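Local coordinates for appr-1-p processing domain protein (Thermus aquaticus Y51MC23, PDB 5M31) that is of unknown function but belongs to the macro domain family, compact alpha/beta proteins built round a mixed beta sheet, at residues E25-T30 with A79-I84; Y83-P88 with Q114-R119. One frame throughout, in Å; residues are numbered along the deposited sequence.

In the fold
Both interactions belong to one macro domain, a mixed sheet with helices packed against it, and their centres lie about 7 Å apart. They share strand 83-88 and the residues Tyr83 and Ile84. Interaction 1 pairs the start of this strand with strand 26-31, its parallel neighbour in the sheet. Interaction 2 packs the same strand against the end of helix 99-116. Along the chain the order is 25-30, 79-84, 83-88 and 114-119, so interaction 2 begins where interaction 1 ends. Backbone pairing thus holds the strand within the sheet, while the side chains of Tyr83 and Phe85 join the sheet to the end of the helix. Both contacts are buried.

Interaction 1: residues E25-T30 with A79-I84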
loop_
_atom_site.group_PDB
_atom_site.type_symbol
_atom_site.label_atom_id
_atom_site.label_comp_id
_atom_site.label_asym_id
_atom_site.label_seq_id
_atom_site.Cartn_x
_atom_site.Cartn_y
_atom_site.Cartn_z
ATOM N N GLU A 25 -6.553 1.743 10.611
ATOM C CA GLU A 25 -7.160 2.922 9.976
ATOM C C GLU A 25 -6.936 2.925 8.483
ATOM O O GLU A 25 -7.705 3.534 7.779
ATOM C CB GLU A 25 -6.556 4.221 10.540
ATOM C CG GLU A 25 -6.935 4.510 11.983
ATOM C CD GLU A 25 -6.399 5.836 12.498
ATOM O OE1 GLU A 25 -5.667 6.525 11.823
ATOM O OE2 GLU A 25 -6.726 6.204 13.630
ATOM N N ALA A 26 -5.828 2.321 8.019
ATOM C CA ALA A 26 -5.430 2.450 6.621
ATOM C C ALA A 26 -4.900 1.104 6.142
ATOM O O ALA A 26 -4.142 0.481 6.857
ATOM C CB ALA A 26 -4.378 3.535 6.443
ATOM N N LEU A 27 -5.287 0.722 4.929
ATOM C CA LEU A 27 -4.696 -0.419 4.239
ATOM C C LEU A 27 -3.926 0.055 3.030
ATOM O O LEU A 27 -4.372 0.940 2.292
ATOM C CB LEU A 27 -5.755 -1.390 3.757
ATOM C CG LEU A 27 -6.619 -2.065 4.830
ATOM C CD1 LEU A 27 -7.578 -3.031 4.138
ATOM C CD2 LEU A 27 -5.804 -2.760 5.907
ATOM N N VAL A 28 -2.818 -0.608 2.805
ATOM C CA VAL A 28 -2.047 -0.421 1.531
ATOM C C VAL A 28 -2.382 -1.507 0.518
ATOM O O VAL A 28 -2.310 -2.706 0.824
ATOM C CB VAL A 28 -0.526 -0.425 1.823
ATOM C CG1 VAL A 28 0.253 -0.282 0.531
ATOM C CG2 VAL A 28 -0.179 0.683 2.807
ATOM N N ASN A 29 -2.706 -1.054 -0.678
ATOM C CA ASN A 29 -2.984 -1.880 -1.855
ATOM C C ASN A 29 -1.838 -1.636 -2.824
ATOM O O ASN A 29 -1.484 -0.495 -3.064
ATOM C CB ASN A 29 -4.254 -1.359 -2.483
ATOM C CG ASN A 29 -4.666 -2.124 -3.685
ATOM O OD1 ASN A 29 -4.332 -3.276 -3.828
ATOM N ND2 ASN A 29 -5.536 -1.544 -4.468
ATOM N N THR A 30 -1.274 -2.688 -3.373
ATOM C CA THR A 30 -0.155 -2.544 -4.321
ATOM C C THR A 30 -0.739 -2.514 -5.743
ATOM O O THR A 30 -1.496 -3.428 -6.151
ATOM C CB THR A 30 0.886 -3.657 -4.130
ATOM O OG1 THR A 30 0.229 -4.903 -3.971
ATOM C CG2 THR A 30 1.769 -3.374 -2.922
ATOM N N ALA A 79 -15.642 5.110 8.658
ATOM C CA ALA A 79 -15.334 3.843 8.001
ATOM C C ALA A 79 -14.128 3.190 8.640
ATOM O O ALA A 79 -13.275 3.871 9.214
ATOM C CB ALA A 79 -15.077 4.072 6.542
ATOM N N GLN A 80 -14.032 1.871 8.455
ATOM C CA GLN A 80 -12.843 1.099 8.769
ATOM C C GLN A 80 -12.656 0.043 7.712
ATOM O O GLN A 80 -13.599 -0.677 7.405
ATOM C CB GLN A 80 -12.949 0.418 10.147
ATOM C CG GLN A 80 -11.648 -0.188 10.633
ATOM C CD GLN A 80 -11.367 -1.526 9.988
ATOM O OE1 GLN A 80 -12.295 -2.334 9.805
ATOM N NE2 GLN A 80 -10.123 -1.766 9.598
ATOM N N PRO A 81 -11.446 -0.042 7.153
ATOM C CA PRO A 81 -10.437 1.017 7.189
ATOM C C PRO A 81 -10.948 2.305 6.622
ATOM O O PRO A 81 -11.823 2.308 5.739
ATOM C CB PRO A 81 -9.329 0.470 6.297
ATOM C CG PRO A 81 -10.091 -0.403 5.347
ATOM C CD PRO A 81 -11.094 -1.079 6.162
ATOM N N ARG A 82 -10.476 3.423 7.163
ATOM C CA ARG A 82 -10.896 4.705 6.617
ATOM C C ARG A 82 -10.215 4.974 5.264
ATOM O O ARG A 82 -10.848 5.560 4.370
ATOM C CB ARG A 82 -10.618 5.839 7.591
ATOM C CG ARG A 82 -10.810 7.143 6.920
ATOM C CD ARG A 82 -10.915 8.286 7.911
ATOM N NE ARG A 82 -11.258 9.509 7.222
ATOM C CZ ARG A 82 -11.278 10.710 7.773
ATOM N NH1 ARG A 82 -11.145 10.860 9.097
ATOM N NH2 ARG A 82 -11.568 11.737 7.009
ATOM N N TYR A 83 -8.939 4.618 5.155
ATOM C CA TYR A 83 -8.138 4.943 3.956
ATOM C C TYR A 83 -7.644 3.719 3.275
ATOM O O TYR A 83 -7.196 2.755 3.923
ATOM C CB TYR A 83 -6.923 5.788 4.331
ATOM C CG TYR A 83 -7.237 7.083 5.049
ATOM C CD1 TYR A 83 -7.782 8.152 4.389
ATOM C CD2 TYR A 83 -7.006 7.191 6.390
ATOM C CE1 TYR A 83 -8.032 9.342 5.039
ATOM C CE2 TYR A 83 -7.319 8.354 7.077
ATOM C CZ TYR A 83 -7.811 9.424 6.382
ATOM O OH TYR A 83 -8.104 10.621 7.064
ATOM N N ILE A 84 -7.681 3.785 1.947
ATOM C CA ILE A 84 -6.962 2.844 1.070
ATOM C C ILE A 84 -5.810 3.584 0.405
ATOM O O ILE A 84 -6.050 4.618 -0.189
ATOM C CB ILE A 84 -7.872 2.272 -0.002
ATOM C CG1 ILE A 84 -9.154 1.659 0.590
ATOM C CG2 ILE A 84 -7.091 1.186 -0.796
ATOM C CD1 ILE A 84 -8.927 0.513 1.512
#
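The carbonyl of Glu25 takes two backbone N-H groups where strands 26-31 and 83-88 begin to pair in parallel, inside the mixed sheet of the macro domain. Tyr83 N lies 3.1 Å from Glu25 O, in the carbonyl plane, and its bond is nearly straight at 165°. Arg82 N also reaches this oxygen, but its bond is bent to 125° and weak. Leu27 N then donates to Tyr83 O over 3.0 Å, the donor being tilted from the carbonyl plane. Ala26 CA makes a CH-O contact with the same Tyr83 oxygen.

On one face of the sheet, Ala26 CB meets Tyr83 CB. Arg82, in the loop just before the strand, has CG anti to the backbone N (chi1 169°), which runs its extended chain across one face of the Tyr83 ring, CG over the ring centre. Tyr83 OH in turn lies over the guanidinium group, 3.2 Å above its plane. Arg82 NE forms a salt bridge with Asp74 on strand 71-74.

The other face carries Leu27, Ile84 and Asn29. Pro81 follows a cis peptide bond and turns its ring toward Leu27. Asn29 ND2 hydrogen-bonds to Asn86 OD1, while Asn29 CB touches Ile84 CG2. At the entry to the pair, Leu27 CD1 rests 3.8 Å from Pro81 CG.

Interaction 2: residues Y83-P88 with Q114-R119; sequences YIFNFP and QELRVR
Leu116 and Val118 press their methyl groups against two aromatic rings, Tyr83 and Phe85. This is the helix-on-sheet packing of the macro domain's alpha/beta fold, made where the chain leaves helix 99-116. A Schellman motif closes the helix, with Arg117 at positive phi (53°) and its N bonded to Gln114 O. Leu116 and Val118, on either side of Arg117, both point toward strand 83-88.

Leu116 is the forked bump. Its CD1 sits over one face of the Tyr83 ring, offset toward the rim, and also reaches Phe85 CZ at 4.0 Å. The other branch, CD2, touches Tyr83 CE1 and OH. Val118 touches the same two rings with one methyl, CG2, set obliquely to both. With chi1 at 166° this methyl is beside the backbone N and meets the rings, 3.8 Å from Tyr83 CD2 and 4.1 Å from Phe85 CZ. Tyr83 CB lies at the edge of the Phe85 ring, in its plane. Leu109 and Ile113, further back on the helix, also touch Phe85.

A water bridges the strand and the helix end. Lying in the plane of the Tyr83 ring, it hydrogen-bonds with Tyr83 OH (2.9 Å) and donates to Leu116 O (2.7 Å).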
loop_
_atom_site.group_PDB
_atom_site.type_symbol
_atom_site.label_atom_id
_atom_site.label_comp_id
_atom_site.label_asym_id
_atom_site.label_seq_id
_atom_site.Cartn_x
_atom_site.Cartn_y
_atom_site.Cartn_z
ATOM N N TYR A 83 -8.939 4.618 5.155
ATOM C CA TYR A 83 -8.138 4.943 3.956
ATOM C C TYR A 83 -7.644 3.719 3.275
ATOM O O TYR A 83 -7.196 2.755 3.923
ATOM C CB TYR A 83 -6.923 5.788 4.331
ATOM C CG TYR A 83 -7.237 7.083 5.049
ATOM C CD1 TYR A 83 -7.782 8.152 4.389
ATOM C CD2 TYR A 83 -7.006 7.191 6.390
ATOM C CE1 TYR A 83 -8.032 9.342 5.039
ATOM C CE2 TYR A 83 -7.319 8.354 7.077
ATOM C CZ TYR A 83 -7.811 9.424 6.382
ATOM O OH TYR A 83 -8.104 10.621 7.064
ATOM N N ILE A 84 -7.681 3.785 1.947
ATOM C CA ILE A 84 -6.962 2.844 1.070
ATOM C C ILE A 84 -5.810 3.584 0.405
ATOM O O ILE A 84 -6.050 4.618 -0.189
ATOM C CB ILE A 84 -7.872 2.272 -0.002
ATOM C CG1 ILE A 84 -9.154 1.659 0.590
ATOM C CG2 ILE A 84 -7.091 1.186 -0.796
ATOM C CD1 ILE A 84 -8.927 0.513 1.512
ATOM N N PHE A 85 -4.561 3.156 0.683
ATOM C CA PHE A 85 -3.360 3.776 0.154
ATOM C C PHE A 85 -2.922 2.915 -1.041
ATOM O O PHE A 85 -2.409 1.806 -0.815
ATOM C CB PHE A 85 -2.244 3.760 1.147
ATOM C CG PHE A 85 -2.292 4.874 2.209
ATOM C CD1 PHE A 85 -3.443 5.287 2.817
ATOM C CD2 PHE A 85 -1.114 5.371 2.693
ATOM C CE1 PHE A 85 -3.413 6.292 3.845
ATOM C CE2 PHE A 85 -1.059 6.327 3.705
ATOM C CZ PHE A 85 -2.225 6.808 4.258
ATOM N N ASN A 86 -3.173 3.421 -2.241
ATOM C CA ASN A 86 -2.934 2.671 -3.477
ATOM C C ASN A 86 -1.499 3.006 -3.879
ATOM O O ASN A 86 -1.220 4.099 -4.326
ATOM C CB ASN A 86 -3.953 3.000 -4.552
ATOM C CG ASN A 86 -5.380 2.633 -4.171
ATOM O OD1 ASN A 86 -5.788 1.461 -4.237
ATOM N ND2 ASN A 86 -6.148 3.655 -3.658
ATOM N N PHE A 87 -0.621 2.040 -3.607
ATOM C CA PHE A 87 0.889 2.186 -3.672
ATOM C C PHE A 87 1.358 1.575 -4.985
ATOM O O PHE A 87 1.334 0.371 -5.132
ATOM C CB PHE A 87 1.437 1.400 -2.448
ATOM C CG PHE A 87 2.910 1.479 -2.227
ATOM C CD1 PHE A 87 3.809 0.945 -3.122
ATOM C CD2 PHE A 87 3.405 1.908 -1.030
ATOM C CE1 PHE A 87 5.171 0.925 -2.870
ATOM C CE2 PHE A 87 4.765 1.856 -0.739
ATOM C CZ PHE A 87 5.645 1.383 -1.668
ATOM N N PRO A 88 1.797 2.400 -5.928
ATOM C CA PRO A 88 2.266 1.837 -7.182
ATOM C C PRO A 88 3.606 1.088 -7.017
ATOM O O PRO A 88 4.544 1.634 -6.472
ATOM C CB PRO A 88 2.423 3.094 -8.087
ATOM C CG PRO A 88 1.660 4.150 -7.405
ATOM C CD PRO A 88 1.761 3.866 -5.971
ATOM N N GLN A 114 1.791 10.787 7.570
ATOM C CA GLN A 114 1.959 12.022 8.346
ATOM C C GLN A 114 0.945 13.065 7.992
ATOM O O GLN A 114 0.345 13.663 8.937
ATOM C CB GLN A 114 3.436 12.461 8.280
ATOM C CG GLN A 114 4.221 11.381 9.040
ATOM C CD GLN A 114 5.647 11.688 9.382
ATOM O OE1 GLN A 114 6.356 12.378 8.643
ATOM N NE2 GLN A 114 6.106 11.128 10.549
ATOM N N GLU A 115 0.686 13.281 6.706
ATOM C CA GLU A 115 -0.302 14.272 6.202
ATOM C C GLU A 115 -1.677 14.020 6.792
ATOM O O GLU A 115 -2.360 14.969 7.230
ATOM C CB GLU A 115 -0.446 14.234 4.669
ATOM C CG GLU A 115 0.699 14.876 3.896
ATOM C CD GLU A 115 0.736 14.563 2.423
ATOM O OE1 GLU A 115 -0.084 13.756 1.893
ATOM O OE2 GLU A 115 1.724 14.967 1.768
ATOM N N LEU A 116 -2.050 12.745 6.830
ATOM C CA LEU A 116 -3.377 12.326 7.194
ATOM C C LEU A 116 -3.474 11.962 8.679
ATOM O O LEU A 116 -4.574 11.664 9.148
ATOM C CB LEU A 116 -3.848 11.165 6.331
ATOM C CG LEU A 116 -4.060 11.529 4.864
ATOM C CD1 LEU A 116 -4.163 10.306 3.985
ATOM C CD2 LEU A 116 -5.293 12.420 4.728
ATOM N N ARG A 117 -2.365 12.062 9.422
ATOM C CA ARG A 117 -2.324 11.742 10.859
ATOM C C ARG A 117 -2.892 10.333 11.100
ATOM O O ARG A 117 -3.591 10.061 12.090
ATOM C CB ARG A 117 -3.037 12.827 11.689
ATOM C CG ARG A 117 -2.658 14.236 11.221
ATOM C CD ARG A 117 -3.519 15.333 11.805
ATOM N NE ARG A 117 -3.132 16.622 11.229
ATOM C CZ ARG A 117 -3.705 17.794 11.522
ATOM N NH1 ARG A 117 -4.718 17.871 12.412
ATOM N NH2 ARG A 117 -3.243 18.918 10.951
ATOM N N VAL A 118 -2.505 9.421 10.215
ATOM C CA VAL A 118 -2.885 8.002 10.365
ATOM C C VAL A 118 -2.137 7.350 11.506
ATOM O O VAL A 118 -0.929 7.569 11.663
ATOM C CB VAL A 118 -2.586 7.253 9.037
ATOM C CG1 VAL A 118 -2.640 5.756 9.229
ATOM C CG2 VAL A 118 -3.579 7.708 8.005
ATOM N N ARG A 119 -2.863 6.609 12.385
ATOM C CA ARG A 119 -2.249 6.068 13.592
ATOM C C ARG A 119 -2.055 4.552 13.511
ATOM O O ARG A 119 -1.409 3.973 14.373
ATOM C CB ARG A 119 -3.119 6.369 14.832
ATOM C CG ARG A 119 -3.440 7.828 15.009
ATOM C CD ARG A 119 -2.198 8.688 15.154
ATOM N NE ARG A 119 -1.289 8.197 16.197
ATOM C CZ ARG A 119 -1.408 8.388 17.512
ATOM N NH1 ARG A 119 -2.414 9.103 18.057
ATOM N NH2 ARG A 119 -0.487 7.871 18.326
HETATM O O HOH W 1 -7.008 10.525 9.721
#